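Ancestral congerin Con-anc (PDB 3AJY) binds galactose-containing glycans as a reconstructed ancestral fish galectin of the congerin lineage, and forms a two-chain assembly. Local coordinates at residues F12-F17 and I90-N95; K29-N34 and F86-T91; I33-S38 and E116-L121. All coordinates share one frame; numbering follows the deposited sequence.

The three contacts lie in one galectin beta-sandwich. Contact 2 crosses its interior, where strand 30-35 of the six-stranded sheet faces strand 85-92 of the five-stranded sheet. Contact 1 lies further along strand 85-92, about 16 Å away between centres, where the chain turns between strands 12-13 and 18-24. Contact 3 lies within the six-stranded sheet, between strands 30-35 and 117-125. Its centre is about 11 Å from that of contact 1 and about 13 Å from that of contact 2. Strand 12-13 borders 117-125. Along the chain the order is 12-17, 29-38, 86-95 and 116-121. Contacts 1 and 2 thus join the two sheets, and contact 3 ties neighbouring strands. The outer face of strand 30-35 carries Arg30 of the glycan pocket.

Contact 1 of 3, residues F12-F17 and I90-N95; sequences FKVGKF and ITFDTN
Thr91 OG1 lies 2.7 Å from Lys16 O. Two waters also donate to Thr91 OG1. The first does so at 2.7 Å from Thr91 OG1. The same water accepts from Phe92 N at 2.8 Å, and weakly from Gly15 N. The first torsion of Thr91 sets OG1 opposite its own backbone N (chi1 -169°), facing the 13-16 turn. The rest of the Thr91 side chain packs against one face of the Phe17 ring. Thr91 CB lies over this face in a CH-pi contact, 4.0 Å from the Phe17 centroid. The CG2 methyl reaches the rim of the ring at CE2.

Phe92 works on the interior side. Its ring edge points at the face of Phe12 in a T-shaped pair, with planes at 86° and centroids of the Phe12 and Phe92 rings 5.0 Å apart. Phe92 CE1 lies over the centre of the Phe12 ring. Phe12 O meets the edge of the Phe92 ring in its plane. Val14 crosses Phe92 at about a right angle, with Val14 CG2 3.7 Å from Phe92 CE2. A CA-H...O contact of 3.4 Å joins Val14 CA to Phe92 O.

The backbone bond from Lys16 N to Lys13 O closes a type II turn, with Gly15 at its third position. Beyond the strand, Asp93 OD2 accepts from Asn95 N in an Asx turn, while OD1 bonds Tyr98. It is the turn at one end of the galectin beta-sandwich, where the chain passes from strand 12-13 in one sheet to strand 18-24 in the other.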
loop_
_atom_site.group_PDB
_atom_site.type_symbol
_atom_site.label_atom_id
_atom_site.label_comp_id
_atom_site.label_asym_id
_atom_site.label_seq_id
_atom_site.Cartn_x
_atom_site.Cartn_y
_atom_site.Cartn_z
ATOM N N PHE A 12 -9.658 -3.829 -2.171
ATOM C CA PHE A 12 -9.253 -4.826 -3.170
ATOM C C PHE A 12 -10.433 -5.745 -3.403
ATOM O O PHE A 12 -10.593 -6.780 -2.740
ATOM C CB PHE A 12 -7.967 -5.583 -2.751
ATOM C CG PHE A 12 -7.416 -6.528 -3.813
ATOM C CD1 PHE A 12 -7.626 -6.282 -5.184
ATOM C CD2 PHE A 12 -6.657 -7.659 -3.440
ATOM C CE1 PHE A 12 -7.113 -7.139 -6.169
ATOM C CE2 PHE A 12 -6.136 -8.530 -4.415
ATOM C CZ PHE A 12 -6.368 -8.270 -5.792
ATOM N N LYS A 13 -11.288 -5.320 -4.325
ATOM C CA LYS A 13 -12.534 -6.007 -4.601
ATOM C C LYS A 13 -12.555 -6.432 -6.070
ATOM O O LYS A 13 -11.655 -6.074 -6.815
ATOM C CB LYS A 13 -13.729 -5.104 -4.246
ATOM C CG LYS A 13 -13.852 -3.829 -5.097
ATOM C CD LYS A 13 -15.100 -3.057 -4.693
ATOM C CE LYS A 13 -15.171 -1.702 -5.376
ATOM N NZ LYS A 13 -16.143 -0.835 -4.638
ATOM N N VAL A 14 -13.551 -7.218 -6.474
ATOM C CA VAL A 14 -13.664 -7.671 -7.877
ATOM C C VAL A 14 -13.535 -6.481 -8.843
ATOM O O VAL A 14 -14.182 -5.447 -8.651
ATOM C CB VAL A 14 -14.992 -8.463 -8.132
ATOM C CG1 VAL A 14 -15.160 -8.828 -9.617
ATOM C CG2 VAL A 14 -15.055 -9.702 -7.258
ATOM N N GLY A 15 -12.677 -6.627 -9.855
ATOM C CA GLY A 15 -12.449 -5.565 -10.833
ATOM C C GLY A 15 -11.325 -4.594 -10.499
ATOM O O GLY A 15 -10.939 -3.782 -11.342
ATOM N N LYS A 16 -10.807 -4.653 -9.268
ATOM C CA LYS A 16 -9.650 -3.843 -8.902
ATOM C C LYS A 16 -8.369 -4.607 -9.202
ATOM O O LYS A 16 -8.359 -5.838 -9.171
ATOM C CB LYS A 16 -9.714 -3.411 -7.427
ATOM C CG LYS A 16 -10.848 -2.402 -7.134
ATOM C CD LYS A 16 -10.550 -1.032 -7.759
ATOM C CE LYS A 16 -11.803 -0.189 -7.901
ATOM N NZ LYS A 16 -11.404 1.193 -8.277
ATOM N N PHE A 17 -7.303 -3.873 -9.510
ATOM C CA PHE A 17 -6.021 -4.456 -9.875
ATOM C C PHE A 17 -4.964 -4.122 -8.837
ATOM O O PHE A 17 -4.679 -2.951 -8.590
ATOM C CB PHE A 17 -5.579 -3.943 -11.254
ATOM C CG PHE A 17 -6.424 -4.438 -12.381
ATOM C CD1 PHE A 17 -7.696 -3.906 -12.605
ATOM C CD2 PHE A 17 -5.948 -5.440 -13.236
ATOM C CE1 PHE A 17 -8.480 -4.370 -13.662
ATOM C CE2 PHE A 17 -6.734 -5.910 -14.293
ATOM C CZ PHE A 17 -8.001 -5.368 -14.506
ATOM N N ILE A 90 -2.422 -8.554 -9.815
ATOM C CA ILE A 90 -3.454 -9.545 -9.510
ATOM C C ILE A 90 -4.825 -8.887 -9.547
ATOM O O ILE A 90 -5.015 -7.786 -9.038
ATOM C CB ILE A 90 -3.277 -10.150 -8.081
ATOM C CG1 ILE A 90 -1.874 -10.760 -7.909
ATOM C CG2 ILE A 90 -4.361 -11.208 -7.820
ATOM C CD1 ILE A 90 -1.517 -11.110 -6.445
ATOM N N THR A 91 -5.777 -9.563 -10.162
ATOM C CA THR A 91 -7.160 -9.128 -10.112
ATOM C C THR A 91 -7.967 -10.399 -10.048
ATOM O O THR A 91 -7.433 -11.480 -10.287
ATOM C CB THR A 91 -7.563 -8.265 -11.359
ATOM O OG1 THR A 91 -8.845 -7.671 -11.125
ATOM C CG2 THR A 91 -7.640 -9.101 -12.601
ATOM N N PHE A 92 -9.246 -10.281 -9.739
ATOM C CA PHE A 92 -10.078 -11.463 -9.623
ATOM C C PHE A 92 -11.555 -11.205 -9.835
ATOM O O PHE A 92 -12.035 -10.110 -9.598
ATOM C CB PHE A 92 -9.885 -12.121 -8.249
ATOM C CG PHE A 92 -10.310 -11.272 -7.093
ATOM C CD1 PHE A 92 -9.444 -10.329 -6.551
ATOM C CD2 PHE A 92 -11.553 -11.452 -6.502
ATOM C CE1 PHE A 92 -9.824 -9.556 -5.475
ATOM C CE2 PHE A 92 -11.944 -10.683 -5.410
ATOM C CZ PHE A 92 -11.080 -9.731 -4.896
ATOM N N ASP A 93 -12.268 -12.251 -10.243
ATOM C CA ASP A 93 -13.721 -12.276 -10.140
ATOM C C ASP A 93 -14.161 -13.348 -9.123
ATOM O O ASP A 93 -13.315 -13.921 -8.401
ATOM C CB ASP A 93 -14.355 -12.442 -11.526
ATOM C CG ASP A 93 -13.938 -13.711 -12.212
ATOM O OD1 ASP A 93 -13.665 -13.658 -13.433
ATOM O OD2 ASP A 93 -13.898 -14.763 -11.535
ATOM N N THR A 94 -15.462 -13.622 -9.037
ATOM C CA THR A 94 -15.949 -14.617 -8.061
ATOM C C THR A 94 -15.471 -16.046 -8.348
ATOM O O THR A 94 -15.533 -16.913 -7.476
ATOM C CB THR A 94 -17.495 -14.621 -7.906
ATOM O OG1 THR A 94 -18.113 -14.517 -9.200
ATOM C CG2 THR A 94 -17.946 -13.474 -6.992
ATOM N N ASN A 95 -14.990 -16.286 -9.563
ATOM C CA ASN A 95 -14.543 -17.624 -9.953
ATOM C C ASN A 95 -13.023 -17.821 -9.930
ATOM O O ASN A 95 -12.528 -18.879 -9.517
ATOM C CB ASN A 95 -15.092 -17.989 -11.334
ATOM C CG ASN A 95 -16.616 -18.036 -11.365
ATOM O OD1 ASN A 95 -17.261 -18.662 -10.507
ATOM N ND2 ASN A 95 -17.198 -17.365 -12.344
HETATM O O HOH W 1 -10.170 -7.872 -8.757
HETATM O O HOH W 2 -11.070 -8.265 -12.127
#

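Contact 2 of 3, residues K29-N34 and F86-T91; sequences KRFSIN and FEITIT. With GAL (beta-D-galactopyranose), chain C.
Strands 30-34 and 86-91 run in roughly the same direction, with their axes 10.2 Å apart and crossing at -29°. No hydrogen bond joins them. Only side chains fill the gap.

Phe31 meets Phe86 at one end. Phe31 CE2 sits 3.6 Å above the plane of the Phe86 ring, over its centre, and CZ comes close to Phe86 CG. The planes are inclined at 43°, so the rings are neither stacked nor edge-to-face. Further on, Ile33 slides past Ile88 and Ile90 in the opposite sense. Ile33 CG1 lies 3.7 Å from Ile88 CD1. Ile33 CG2 lies 4.0 Å from Ile90 CD1.

On strand 30-34, Ser32 and Asn34 point away from strand 86-91, to the side where the sugar binds. Asn34 ND2 donates to Ser32 OG at 3.2 Å, and Asn34 OD1 bonds His45 of the glycan pocket. Arg30 NH1 gives a nearly straight bond to galactose O3, 2.7 Å long at 175°, and has a salt bridge to Asp47. Galactose O4 lies at the guanidinium edge. One strand thus carries apolar packing on one face and glycan contacts on the other. This two-faced strand is part of the galectin beta-sandwich and its glycan pocket.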
loop_
_atom_site.group_PDB
_atom_site.type_symbol
_atom_site.label_atom_id
_atom_site.label_comp_id
_atom_site.label_asym_id
_atom_site.label_seq_id
_atom_site.Cartn_x
_atom_site.Cartn_y
_atom_site.Cartn_z
ATOM N N LYS A 29 15.712 -18.514 -1.887
ATOM C CA LYS A 29 15.132 -19.823 -2.144
ATOM C C LYS A 29 13.746 -19.654 -2.757
ATOM O O LYS A 29 13.394 -20.356 -3.700
ATOM C CB LYS A 29 15.001 -20.640 -0.852
ATOM C CG LYS A 29 16.301 -21.149 -0.264
ATOM C CD LYS A 29 16.053 -22.452 0.541
ATOM C CE LYS A 29 15.034 -22.293 1.718
ATOM N NZ LYS A 29 14.556 -23.628 2.275
ATOM N N ARG A 30 12.971 -18.727 -2.194
ATOM C CA ARG A 30 11.568 -18.511 -2.579
ATOM C C ARG A 30 11.128 -17.145 -2.089
ATOM O O ARG A 30 11.709 -16.599 -1.153
ATOM C CB ARG A 30 10.665 -19.576 -1.940
ATOM C CG ARG A 30 10.693 -19.503 -0.393
ATOM C CD ARG A 30 10.426 -20.823 0.337
ATOM N NE ARG A 30 9.033 -21.189 0.301
ATOM C CZ ARG A 30 8.257 -21.492 1.340
ATOM N NH1 ARG A 30 7.004 -21.788 1.087
ATOM N NH2 ARG A 30 8.704 -21.522 2.602
ATOM N N PHE A 31 10.109 -16.572 -2.724
ATOM C CA PHE A 31 9.369 -15.486 -2.114
ATOM C C PHE A 31 7.912 -15.609 -2.527
ATOM O O PHE A 31 7.613 -16.145 -3.606
ATOM C CB PHE A 31 9.985 -14.113 -2.444
ATOM C CG PHE A 31 9.576 -13.559 -3.781
ATOM C CD1 PHE A 31 10.194 -13.994 -4.945
ATOM C CD2 PHE A 31 8.577 -12.589 -3.870
ATOM C CE1 PHE A 31 9.815 -13.472 -6.196
ATOM C CE2 PHE A 31 8.194 -12.069 -5.110
ATOM C CZ PHE A 31 8.814 -12.518 -6.266
ATOM N N SER A 32 7.007 -15.142 -1.670
ATOM C CA SER A 32 5.571 -15.292 -1.905
ATOM C C SER A 32 4.809 -13.991 -1.781
ATOM O O SER A 32 5.209 -13.073 -1.066
ATOM C CB SER A 32 4.953 -16.348 -0.978
ATOM O OG SER A 32 5.071 -15.965 0.380
ATOM N N ILE A 33 3.734 -13.909 -2.555
ATOM C CA ILE A 33 2.737 -12.871 -2.412
ATOM C C ILE A 33 1.515 -13.579 -1.883
ATOM O O ILE A 33 1.159 -14.637 -2.380
ATOM C CB ILE A 33 2.451 -12.176 -3.775
ATOM C CG1 ILE A 33 3.733 -11.507 -4.301
ATOM C CG2 ILE A 33 1.279 -11.188 -3.648
ATOM C CD1 ILE A 33 4.435 -10.535 -3.287
ATOM N N ASN A 34 0.904 -13.021 -0.844
ATOM C CA ASN A 34 -0.237 -13.637 -0.181
ATOM C C ASN A 34 -1.392 -12.659 -0.025
ATOM O O ASN A 34 -1.223 -11.559 0.490
ATOM C CB ASN A 34 0.185 -14.138 1.200
ATOM C CG ASN A 34 1.409 -14.996 1.136
ATOM O OD1 ASN A 34 1.354 -16.142 0.686
ATOM N ND2 ASN A 34 2.531 -14.450 1.572
ATOM N N PHE A 86 11.082 -7.288 -8.951
ATOM C CA PHE A 86 9.939 -8.098 -9.334
ATOM C C PHE A 86 8.701 -7.222 -9.407
ATOM O O PHE A 86 8.600 -6.200 -8.734
ATOM C CB PHE A 86 9.720 -9.279 -8.385
ATOM C CG PHE A 86 9.145 -8.892 -7.043
ATOM C CD1 PHE A 86 9.977 -8.709 -5.948
ATOM C CD2 PHE A 86 7.762 -8.741 -6.877
ATOM C CE1 PHE A 86 9.438 -8.349 -4.690
ATOM C CE2 PHE A 86 7.212 -8.374 -5.653
ATOM C CZ PHE A 86 8.065 -8.161 -4.546
ATOM N N GLU A 87 7.752 -7.615 -10.239
ATOM C CA GLU A 87 6.482 -6.920 -10.251
ATOM C C GLU A 87 5.380 -7.882 -10.629
ATOM O O GLU A 87 5.533 -8.683 -11.556
ATOM C CB GLU A 87 6.511 -5.712 -11.183
ATOM C CG GLU A 87 5.434 -4.685 -10.868
ATOM C CD GLU A 87 5.283 -3.651 -11.982
ATOM O OE1 GLU A 87 6.159 -2.771 -12.091
ATOM O OE2 GLU A 87 4.293 -3.728 -12.744
ATOM N N ILE A 88 4.279 -7.815 -9.893
ATOM C CA ILE A 88 3.164 -8.732 -10.096
ATOM C C ILE A 88 1.856 -7.966 -10.006
ATOM O O ILE A 88 1.691 -7.130 -9.135
ATOM C CB ILE A 88 3.195 -9.892 -9.042
ATOM C CG1 ILE A 88 4.521 -10.651 -9.127
ATOM C CG2 ILE A 88 2.061 -10.879 -9.248
ATOM C CD1 ILE A 88 4.867 -11.433 -7.842
ATOM N N THR A 89 0.930 -8.236 -10.917
ATOM C CA THR A 89 -0.425 -7.647 -10.841
ATOM C C THR A 89 -1.489 -8.741 -10.744
ATOM O O THR A 89 -1.459 -9.732 -11.493
ATOM C CB THR A 89 -0.706 -6.695 -12.034
ATOM O OG1 THR A 89 0.224 -5.602 -11.988
ATOM C CG2 THR A 89 -2.121 -6.123 -11.982
ATOM N N ILE A 90 -2.422 -8.554 -9.815
ATOM C CA ILE A 90 -3.454 -9.545 -9.510
ATOM C C ILE A 90 -4.825 -8.887 -9.547
ATOM O O ILE A 90 -5.015 -7.786 -9.038
ATOM C CB ILE A 90 -3.277 -10.150 -8.081
ATOM C CG1 ILE A 90 -1.874 -10.760 -7.909
ATOM C CG2 ILE A 90 -4.361 -11.208 -7.820
ATOM C CD1 ILE A 90 -1.517 -11.110 -6.445
ATOM N N THR A 91 -5.777 -9.563 -10.162
ATOM C CA THR A 91 -7.160 -9.128 -10.112
ATOM C C THR A 91 -7.967 -10.399 -10.048
ATOM O O THR A 91 -7.433 -11.480 -10.287
ATOM C CB THR A 91 -7.563 -8.265 -11.359
ATOM O OG1 THR A 91 -8.845 -7.671 -11.125
ATOM C CG2 THR A 91 -7.640 -9.101 -12.601
HETATM C C1 GAL C . 4.628 -25.709 1.845
HETATM C C2 GAL C . 5.435 -24.560 2.439
HETATM C C3 GAL C . 4.528 -23.393 2.820
HETATM C C4 GAL C . 3.630 -23.017 1.634
HETATM C C5 GAL C . 2.873 -24.249 1.129
HETATM C C6 GAL C . 1.949 -23.962 -0.069
HETATM O O2 GAL C . 6.132 -25.016 3.574
HETATM O O3 GAL C . 5.350 -22.302 3.188
HETATM O O4 GAL C . 4.423 -22.470 0.597
HETATM O O5 GAL C . 3.788 -25.271 0.784
HETATM O O6 GAL C . 1.202 -25.127 -0.394
#

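Contact 3 of 3, residues I33-S38 and E116-L121; sequences INVGES and EALNFL
This contact is an antiparallel strand pair in the six-stranded galectin sheet, with a classic beta bulge in strand 117-125, at Asn119 and Phe120 opposite Gly36. Val35 and Leu121 form a non-hydrogen-bonded pair. Gly36 and Phe120 form the hydrogen-bonded pair next to it. Gly36 N donates to Phe120 O at 3.0 Å and 162°, with the donor tilted from the carbonyl plane. In return, Gly36 O receives two weak bonds, from Asn119 N and from Phe120 N. Both of those residues face Gly36, which makes the bulge. Beyond the Val35-Leu121 pair, Leu121 CA approaches Asn34 O at 3.2 Å in a CA-H...O contact.

The face with Val35 and Leu121 looks into the sandwich. Val35 splits its branches between two leucines. The Val35 and Leu118 side chains cross at about a right angle, with Val35 CG2 3.7 Å from Leu118 CD1. Val35 lies alongside Leu121, with Val35 CG1 3.8 Å from Leu121 CD1. Leu121 CD1 is also 4.0 Å from Ile33 CG2. Leu118 also packs on Phe92, and Leu121 on Val20, so these residues link the strand pair to the other sheet.

Phe120 is on the other face. Phe120 and Leu121 also pair in parallel with a strand of the second subunit, so the sheet continues across the interface. Leu5 and Glu6 of that neighbouring subunit pack there. At 36-37 the chain turns a corner. The salt bridge of Glu37 to Lys115 lies beside this bend. Phe120 CG is opposite its backbone N (chi1 173°), which lays one face of the ring against the backbone of Ser38. Phe120 CB is 3.4 Å from Glu37 C, and Ser38 C lies 3.6 Å above the plane of the Phe120 ring, over its centre.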
loop_
_atom_site.group_PDB
_atom_site.type_symbol
_atom_site.label_atom_id
_atom_site.label_comp_id
_atom_site.label_asym_id
_atom_site.label_seq_id
_atom_site.Cartn_x
_atom_site.Cartn_y
_atom_site.Cartn_z
ATOM N N ILE A 33 3.734 -13.909 -2.555
ATOM C CA ILE A 33 2.737 -12.871 -2.412
ATOM C C ILE A 33 1.515 -13.579 -1.883
ATOM O O ILE A 33 1.159 -14.637 -2.380
ATOM C CB ILE A 33 2.451 -12.176 -3.775
ATOM C CG1 ILE A 33 3.733 -11.507 -4.301
ATOM C CG2 ILE A 33 1.279 -11.188 -3.648
ATOM C CD1 ILE A 33 4.435 -10.535 -3.287
ATOM N N ASN A 34 0.904 -13.021 -0.844
ATOM C CA ASN A 34 -0.237 -13.637 -0.181
ATOM C C ASN A 34 -1.392 -12.659 -0.025
ATOM O O ASN A 34 -1.223 -11.559 0.490
ATOM C CB ASN A 34 0.185 -14.138 1.200
ATOM C CG ASN A 34 1.409 -14.996 1.136
ATOM O OD1 ASN A 34 1.354 -16.142 0.686
ATOM N ND2 ASN A 34 2.531 -14.450 1.572
ATOM N N VAL A 35 -2.568 -13.063 -0.471
ATOM C CA VAL A 35 -3.727 -12.220 -0.306
ATOM C C VAL A 35 -4.898 -13.026 0.246
ATOM O O VAL A 35 -5.151 -14.142 -0.194
ATOM C CB VAL A 35 -4.083 -11.476 -1.619
ATOM C CG1 VAL A 35 -2.944 -10.521 -2.008
ATOM C CG2 VAL A 35 -4.306 -12.449 -2.751
ATOM N N GLY A 36 -5.592 -12.453 1.227
ATOM C CA GLY A 36 -6.735 -13.113 1.828
ATOM C C GLY A 36 -7.322 -12.308 2.959
ATOM O O GLY A 36 -7.584 -11.118 2.811
ATOM N N GLU A 37 -7.513 -12.974 4.094
ATOM C CA GLU A 37 -8.112 -12.374 5.288
ATOM C C GLU A 37 -7.085 -12.093 6.351
ATOM O O GLU A 37 -7.261 -11.153 7.136
ATOM C CB GLU A 37 -9.106 -13.341 5.924
ATOM C CG GLU A 37 -10.383 -13.567 5.167
ATOM C CD GLU A 37 -11.343 -14.437 5.954
ATOM O OE1 GLU A 37 -11.239 -14.464 7.212
ATOM O OE2 GLU A 37 -12.204 -15.081 5.321
ATOM N N SER A 38 -6.059 -12.947 6.415
ATOM C CA SER A 38 -5.010 -12.877 7.442
ATOM C C SER A 38 -3.856 -13.822 7.100
ATOM O O SER A 38 -3.949 -14.594 6.143
ATOM C CB SER A 38 -5.577 -13.246 8.822
ATOM O OG SER A 38 -5.727 -14.651 8.936
ATOM N N GLU A 116 -15.214 -11.767 -2.573
ATOM C CA GLU A 116 -15.545 -10.607 -3.397
ATOM C C GLU A 116 -14.610 -9.442 -3.072
ATOM O O GLU A 116 -14.484 -8.495 -3.861
ATOM C CB GLU A 116 -17.000 -10.196 -3.145
ATOM C CG GLU A 116 -18.025 -11.216 -3.651
ATOM C CD GLU A 116 -18.835 -10.727 -4.864
ATOM O OE1 GLU A 116 -18.359 -9.833 -5.616
ATOM O OE2 GLU A 116 -19.966 -11.246 -5.058
ATOM N N ALA A 117 -13.965 -9.527 -1.909
ATOM C CA ALA A 117 -13.034 -8.522 -1.444
ATOM C C ALA A 117 -12.012 -9.171 -0.519
ATOM O O ALA A 117 -12.369 -10.066 0.270
ATOM C CB ALA A 117 -13.777 -7.428 -0.705
ATOM N N LEU A 118 -10.754 -8.728 -0.624
ATOM C CA LEU A 118 -9.655 -9.224 0.238
ATOM C C LEU A 118 -9.042 -8.106 1.063
ATOM O O LEU A 118 -8.781 -7.030 0.532
ATOM C CB LEU A 118 -8.566 -9.918 -0.591
ATOM C CG LEU A 118 -9.053 -11.028 -1.530
ATOM C CD1 LEU A 118 -7.897 -11.557 -2.362
ATOM C CD2 LEU A 118 -9.743 -12.154 -0.756
ATOM N N ASN A 119 -8.803 -8.361 2.355
ATOM C CA ASN A 119 -8.373 -7.302 3.274
ATOM C C ASN A 119 -6.939 -7.417 3.794
ATOM O O ASN A 119 -6.487 -6.572 4.576
ATOM C CB ASN A 119 -9.344 -7.184 4.453
ATOM C CG ASN A 119 -10.745 -6.797 4.017
ATOM O OD1 ASN A 119 -11.035 -5.606 3.758
ATOM N ND2 ASN A 119 -11.636 -7.797 3.934
ATOM N N PHE A 120 -6.229 -8.449 3.358
ATOM C CA PHE A 120 -4.884 -8.721 3.855
ATOM C C PHE A 120 -3.937 -9.050 2.715
ATOM O O PHE A 120 -4.272 -9.829 1.839
ATOM C CB PHE A 120 -4.919 -9.856 4.885
ATOM C CG PHE A 120 -3.562 -10.325 5.327
ATOM C CD1 PHE A 120 -2.865 -11.278 4.584
ATOM C CD2 PHE A 120 -2.980 -9.822 6.504
ATOM C CE1 PHE A 120 -1.603 -11.736 4.995
ATOM C CE2 PHE A 120 -1.715 -10.278 6.924
ATOM C CZ PHE A 120 -1.028 -11.228 6.166
ATOM N N LEU A 121 -2.764 -8.420 2.744
ATOM C CA LEU A 121 -1.663 -8.674 1.818
ATOM C C LEU A 121 -0.344 -8.784 2.579
ATOM O O LEU A 121 -0.059 -7.976 3.458
ATOM C CB LEU A 121 -1.536 -7.528 0.791
ATOM C CG LEU A 121 -0.198 -7.375 0.040
ATOM C CD1 LEU A 121 0.028 -8.483 -0.966
ATOM C CD2 LEU A 121 -0.058 -6.015 -0.682
#